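Local coordinates for secreted protein (Streptomyces lividans TK24, PDB 5LXZ) that binds copper as a secreted metalloradical protein of the galactose oxidase-like AA5 family and is probably an oxidase, at residues N90-G95 and K284-T289; E228-P231 and Y236-V239. The protein carries 1 engineered substitution. One frame throughout, in Å; residues are numbered along the deposited sequence.

Contact 1 (N90-G95 and K284-T289)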
loop_
_atom_site.group_PDB
_atom_site.type_symbol
_atom_site.label_atom_id
_atom_site.label_comp_id
_atom_site.label_asym_id
_atom_site.label_seq_id
_atom_site.Cartn_x
_atom_site.Cartn_y
_atom_site.Cartn_z
ATOM N N ASN A 90 -14.936 3.297 -11.251
ATOM C CA ASN A 90 -14.358 4.479 -10.628
ATOM C C ASN A 90 -13.398 4.037 -9.537
ATOM O O ASN A 90 -13.521 2.958 -8.986
ATOM C CB ASN A 90 -15.409 5.366 -10.002
ATOM C CG ASN A 90 -16.278 6.086 -11.022
ATOM O OD1 ASN A 90 -16.097 5.989 -12.224
ATOM N ND2 ASN A 90 -17.227 6.838 -10.503
ATOM N N LEU A 91 -12.402 4.850 -9.251
ATOM C CA LEU A 91 -11.457 4.569 -8.191
ATOM C C LEU A 91 -11.899 5.377 -6.980
ATOM O O LEU A 91 -11.910 6.605 -7.047
ATOM C CB LEU A 91 -10.039 4.980 -8.592
ATOM C CG LEU A 91 -8.937 4.534 -7.638
ATOM C CD1 LEU A 91 -8.644 3.030 -7.748
ATOM C CD2 LEU A 91 -7.641 5.306 -7.903
ATOM N N LEU A 92 -12.273 4.709 -5.894
ATOM C CA LEU A 92 -12.561 5.402 -4.657
ATOM C C LEU A 92 -11.201 5.753 -4.069
ATOM O O LEU A 92 -10.358 4.878 -3.949
ATOM C CB LEU A 92 -13.328 4.573 -3.655
ATOM C CG LEU A 92 -13.641 5.230 -2.322
ATOM C CD1 LEU A 92 -14.585 6.424 -2.458
ATOM C CD2 LEU A 92 -14.280 4.195 -1.405
ATOM N N ILE A 93 -10.996 7.013 -3.706
ATOM C CA ILE A 93 -9.713 7.443 -3.136
ATOM C C ILE A 93 -10.040 8.290 -1.886
ATOM O O ILE A 93 -10.872 9.181 -1.964
ATOM C CB ILE A 93 -8.832 8.091 -4.235
ATOM C CG1 ILE A 93 -7.454 8.464 -3.671
ATOM C CG2 ILE A 93 -9.508 9.278 -4.851
ATOM C CD1 ILE A 93 -6.434 8.710 -4.771
ATOM N N ALA A 94 -9.484 7.978 -0.732
ATOM C CA ALA A 94 -9.902 8.595 0.515
ATOM C C ALA A 94 -8.735 8.780 1.426
ATOM O O ALA A 94 -7.812 7.960 1.457
ATOM C CB ALA A 94 -10.971 7.790 1.182
ATOM N N GLY A 95 -8.845 9.808 2.232
ATOM C CA GLY A 95 -7.812 10.191 3.124
ATOM C C GLY A 95 -6.831 11.160 2.513
ATOM O O GLY A 95 -7.147 11.895 1.577
ATOM N N LYS A 284 -23.047 6.671 -1.606
ATOM C CA LYS A 284 -21.901 7.588 -1.589
ATOM C C LYS A 284 -21.661 8.147 -0.183
ATOM O O LYS A 284 -21.194 9.268 -0.030
ATOM C CB LYS A 284 -21.994 8.676 -2.668
ATOM C CG LYS A 284 -22.024 8.117 -4.077
ATOM C CD LYS A 284 -22.270 9.228 -5.090
ATOM C CE LYS A 284 -22.229 8.764 -6.561
ATOM N NZ LYS A 284 -22.811 7.442 -6.844
ATOM N N ALA A 285 -21.915 7.303 0.807
ATOM C CA ALA A 285 -21.794 7.669 2.198
ATOM C C ALA A 285 -21.073 6.643 3.021
ATOM O O ALA A 285 -20.981 5.476 2.611
ATOM C CB ALA A 285 -23.185 7.920 2.791
ATOM N N TRP A 286 -20.536 7.091 4.147
ATOM C CA TRP A 286 -19.749 6.269 5.076
ATOM C C TRP A 286 -20.492 5.990 6.393
ATOM O O TRP A 286 -21.177 6.864 6.913
ATOM C CB TRP A 286 -18.459 6.958 5.433
ATOM C CG TRP A 286 -17.552 7.248 4.296
ATOM C CD1 TRP A 286 -17.548 8.389 3.497
ATOM C CD2 TRP A 286 -16.471 6.438 3.837
ATOM N NE1 TRP A 286 -16.529 8.299 2.568
ATOM C CE2 TRP A 286 -15.866 7.118 2.752
ATOM C CE3 TRP A 286 -15.958 5.188 4.224
ATOM C CZ2 TRP A 286 -14.790 6.582 2.053
ATOM C CZ3 TRP A 286 -14.867 4.691 3.567
ATOM C CH2 TRP A 286 -14.290 5.385 2.512
ATOM N N THR A 287 -20.309 4.793 6.934
ATOM C CA THR A 287 -20.928 4.355 8.178
ATOM C C THR A 287 -19.850 3.670 9.014
ATOM O O THR A 287 -19.183 2.782 8.481
ATOM C CB THR A 287 -22.066 3.349 7.904
ATOM O OG1 THR A 287 -22.940 3.854 6.883
ATOM C CG2 THR A 287 -22.858 3.038 9.186
ATOM N N TYR A 288 -19.735 3.995 10.274
ATOM C CA TYR A 288 -18.845 3.260 11.157
ATOM C C TYR A 288 -19.246 1.808 11.293
ATOM O O TYR A 288 -20.438 1.480 11.309
ATOM C CB TYR A 288 -18.802 3.831 12.548
ATOM C CG TYR A 288 -18.017 5.061 12.760
ATOM C CD1 TYR A 288 -16.641 5.032 12.784
ATOM C CD2 TYR A 288 -18.634 6.265 12.995
ATOM C CE1 TYR A 288 -15.903 6.167 12.991
ATOM C CE2 TYR A 288 -17.896 7.414 13.284
ATOM C CZ TYR A 288 -16.532 7.362 13.296
ATOM O OH TYR A 288 -15.806 8.496 13.531
ATOM N N THR A 289 -18.256 0.915 11.370
ATOM C CA THR A 289 -18.501 -0.434 11.871
ATOM C C THR A 289 -18.746 -0.336 13.376
ATOM O O THR A 289 -18.481 0.695 14.006
ATOM C CB THR A 289 -17.342 -1.373 11.588
ATOM O OG1 THR A 289 -16.158 -0.854 12.182
ATOM C CG2 THR A 289 -17.149 -1.527 10.077
#
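Trp286 packs against Leu92 and Ala94 in a small, buried apolar contact between two neighbouring blades of the beta-propeller. Leu92 and Ala94 lie on strand 91-102 inside one blade, while Trp286 belongs to strand 285-288, the outermost strand of the next. The backbones stay well apart, with 11.1 Å from Ala94 CA to Trp286 CA, so the indole bridges the gap. Its six-membered ring does the touching: CH2 meets Leu92 CD2 at 4.1 Å, and the adjacent CZ2 meets Ala94 CB at 4.1 Å. Both methyls approach the ring obliquely. Leu92 and Trp286 reach for each other from opposite directions, the leucine with CG anti to its backbone N (chi1 179°) so that its branch extends across the interface. No hydrogen bond links the two segments, and about 98 Å² is buried between them. NE1, on the five-membered ring, gives its hydrogen bond to Asp240 O. Around the indole, Ala226 of strand 226-230 also touches Trp286, and Tyr279 of strand 277-280 meets the indole at an angle while packing on Leu92; strand 81-85 pairs with 91-102 on the side away from strand 226-230.

Contact 2 (E228-P231 and Y236-V239); sequences EFDP and YIKV
Phe229 points the edge of its ring into the face of Tyr236, a T-shaped stack on one face of the beta hairpin formed by strands 226-230 and 235-238 at the outer side of a propeller blade. Phe229 CD1 sits over the centre of the tyrosine ring, 3.7 Å above its plane; the ring planes are turned 73° from each other and the centroids lie 5.0 Å apart. With CG anti to the backbone N (chi1 -175°), the phenyl group is carried alongside the neighbouring strand, where that edge can be presented. The pair is a non-hydrogen-bonded one, so beside it the strands are fastened at Glu228 and Ile237: Glu228 N bonds Ile237 O at 2.8 Å, and Ile237 N bonds Glu228 O at 2.8 Å. On the opposite face Glu228 CG lies against Val239 CG1 at 3.9 Å, the two side chains crossing at about a right angle. Further out, Tyr236 OH is hydrogen-bonded to Thr59 OG1, which ties the far end of the ring to the preceding blade, and Leu40 and Val42 of strand 39-44 pack on Phe229 and Tyr236 respectively. With an alanine at the tyrosine position, the edge of Phe229 would probably lose the aromatic face it points into, and Thr59 OG1 its phenolic partner. Asp230 OD1 takes hydrogen bonds from the backbone N of both Val232 and Ala233, an Asx turn that shapes the start of the hairpin loop. The carboxylate is thereby held by the turn, while Asp230 CB rests 3.8 Å from Ile237 CD1.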
loop_
_atom_site.group_PDB
_atom_site.type_symbol
_atom_site.label_atom_id
_atom_site.label_comp_id
_atom_site.label_asym_id
_atom_site.label_seq_id
_atom_site.Cartn_x
_atom_site.Cartn_y
_atom_site.Cartn_z
ATOM N N GLU A 228 -14.443 9.928 -5.820
ATOM C CA GLU A 228 -14.391 8.883 -6.808
ATOM C C GLU A 228 -13.686 9.440 -8.029
ATOM O O GLU A 228 -14.097 10.466 -8.547
ATOM C CB GLU A 228 -15.757 8.368 -7.155
ATOM C CG GLU A 228 -16.444 7.601 -6.032
ATOM C CD GLU A 228 -17.779 7.002 -6.449
ATOM O OE1 GLU A 228 -18.054 6.915 -7.682
ATOM O OE2 GLU A 228 -18.568 6.587 -5.575
ATOM N N PHE A 229 -12.622 8.807 -8.504
ATOM C CA PHE A 229 -12.016 9.246 -9.747
ATOM C C PHE A 229 -12.767 8.543 -10.865
ATOM O O PHE A 229 -12.810 7.307 -10.912
ATOM C CB PHE A 229 -10.529 8.900 -9.849
ATOM C CG PHE A 229 -9.910 9.465 -11.079
ATOM C CD1 PHE A 229 -9.550 10.826 -11.093
ATOM C CD2 PHE A 229 -9.796 8.729 -12.268
ATOM C CE1 PHE A 229 -9.009 11.403 -12.228
ATOM C CE2 PHE A 229 -9.267 9.348 -13.411
ATOM C CZ PHE A 229 -8.869 10.663 -13.375
ATOM N N ASP A 230 -13.349 9.327 -11.768
ATOM C CA ASP A 230 -14.110 8.811 -12.890
ATOM C C ASP A 230 -13.168 8.731 -14.098
ATOM O O ASP A 230 -12.708 9.770 -14.594
ATOM C CB ASP A 230 -15.294 9.765 -13.130
ATOM C CG ASP A 230 -16.146 9.379 -14.312
ATOM O OD1 ASP A 230 -15.667 8.734 -15.242
ATOM O OD2 ASP A 230 -17.333 9.786 -14.291
ATOM N N PRO A 231 -12.843 7.517 -14.559
ATOM C CA PRO A 231 -11.882 7.368 -15.637
ATOM C C PRO A 231 -12.384 7.844 -17.002
ATOM O O PRO A 231 -11.559 8.168 -17.846
ATOM C CB PRO A 231 -11.576 5.899 -15.656
ATOM C CG PRO A 231 -12.683 5.240 -14.974
ATOM C CD PRO A 231 -13.380 6.222 -14.087
ATOM N N TYR A 236 -11.700 13.925 -10.554
ATOM C CA TYR A 236 -12.062 13.540 -9.206
ATOM C C TYR A 236 -13.443 14.103 -8.886
ATOM O O TYR A 236 -13.678 15.311 -9.089
ATOM C CB TYR A 236 -11.074 14.096 -8.198
ATOM C CG TYR A 236 -9.694 13.521 -8.300
ATOM C CD1 TYR A 236 -9.364 12.328 -7.661
ATOM C CD2 TYR A 236 -8.680 14.212 -8.947
ATOM C CE1 TYR A 236 -8.084 11.837 -7.721
ATOM C CE2 TYR A 236 -7.382 13.747 -8.970
ATOM C CZ TYR A 236 -7.097 12.544 -8.346
ATOM O OH TYR A 236 -5.805 12.015 -8.370
ATOM N N ILE A 237 -14.333 13.254 -8.413
ATOM C CA ILE A 237 -15.692 13.676 -8.031
ATOM C C ILE A 237 -15.815 13.581 -6.509
ATOM O O ILE A 237 -15.644 12.494 -5.929
ATOM C CB ILE A 237 -16.743 12.806 -8.702
ATOM C CG1 ILE A 237 -16.564 12.814 -10.229
ATOM C CG2 ILE A 237 -18.142 13.304 -8.270
ATOM C CD1 ILE A 237 -17.554 11.970 -10.969
ATOM N N LYS A 238 -16.109 14.683 -5.840
ATOM C CA LYS A 238 -16.206 14.691 -4.408
ATOM C C LYS A 238 -17.399 13.841 -3.959
ATOM O O LYS A 238 -18.488 13.926 -4.548
ATOM C CB LYS A 238 -16.410 16.128 -3.903
ATOM C CG LYS A 238 -16.407 16.258 -2.392
ATOM C CD LYS A 238 -16.240 17.723 -1.978
ATOM C CE LYS A 238 -15.854 17.880 -0.524
ATOM N NZ LYS A 238 -16.936 17.464 0.404
ATOM N N VAL A 239 -17.172 12.982 -2.973
ATOM C CA VAL A 239 -18.214 12.238 -2.301
ATOM C C VAL A 239 -18.181 12.564 -0.831
ATOM O O VAL A 239 -17.389 13.382 -0.390
ATOM C CB VAL A 239 -18.093 10.706 -2.600
ATOM C CG1 VAL A 239 -18.272 10.459 -4.099
ATOM C CG2 VAL A 239 -16.822 10.068 -2.017
#

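In the fold
Contact 2 lies within the blade that supplies segment 90-95 of contact 1; segment 284-289 belongs to the next blade. The centres are about 11 Å apart, and contact 2 is nested in the chain between the two segments of contact 1. Strands 91-102 and 226-230 are sheet neighbours, joined by a probable hydrogen bond from Phe229 N to Leu91 O (2.7 Å). Asn90 ND2 lies 2.9 Å from Glu228 OE1, and Glu228 OE2 is hydrogen-bonded to Tyr279 OH, so Glu228 connects the hairpin to both sides of the blade interface. Neither contact includes a copper ligand, but strand 91-102 runs on to Glu101, which binds one copper with Asp53, and Tyr248, a ligand of the other copper, follows 235-238 in the chain.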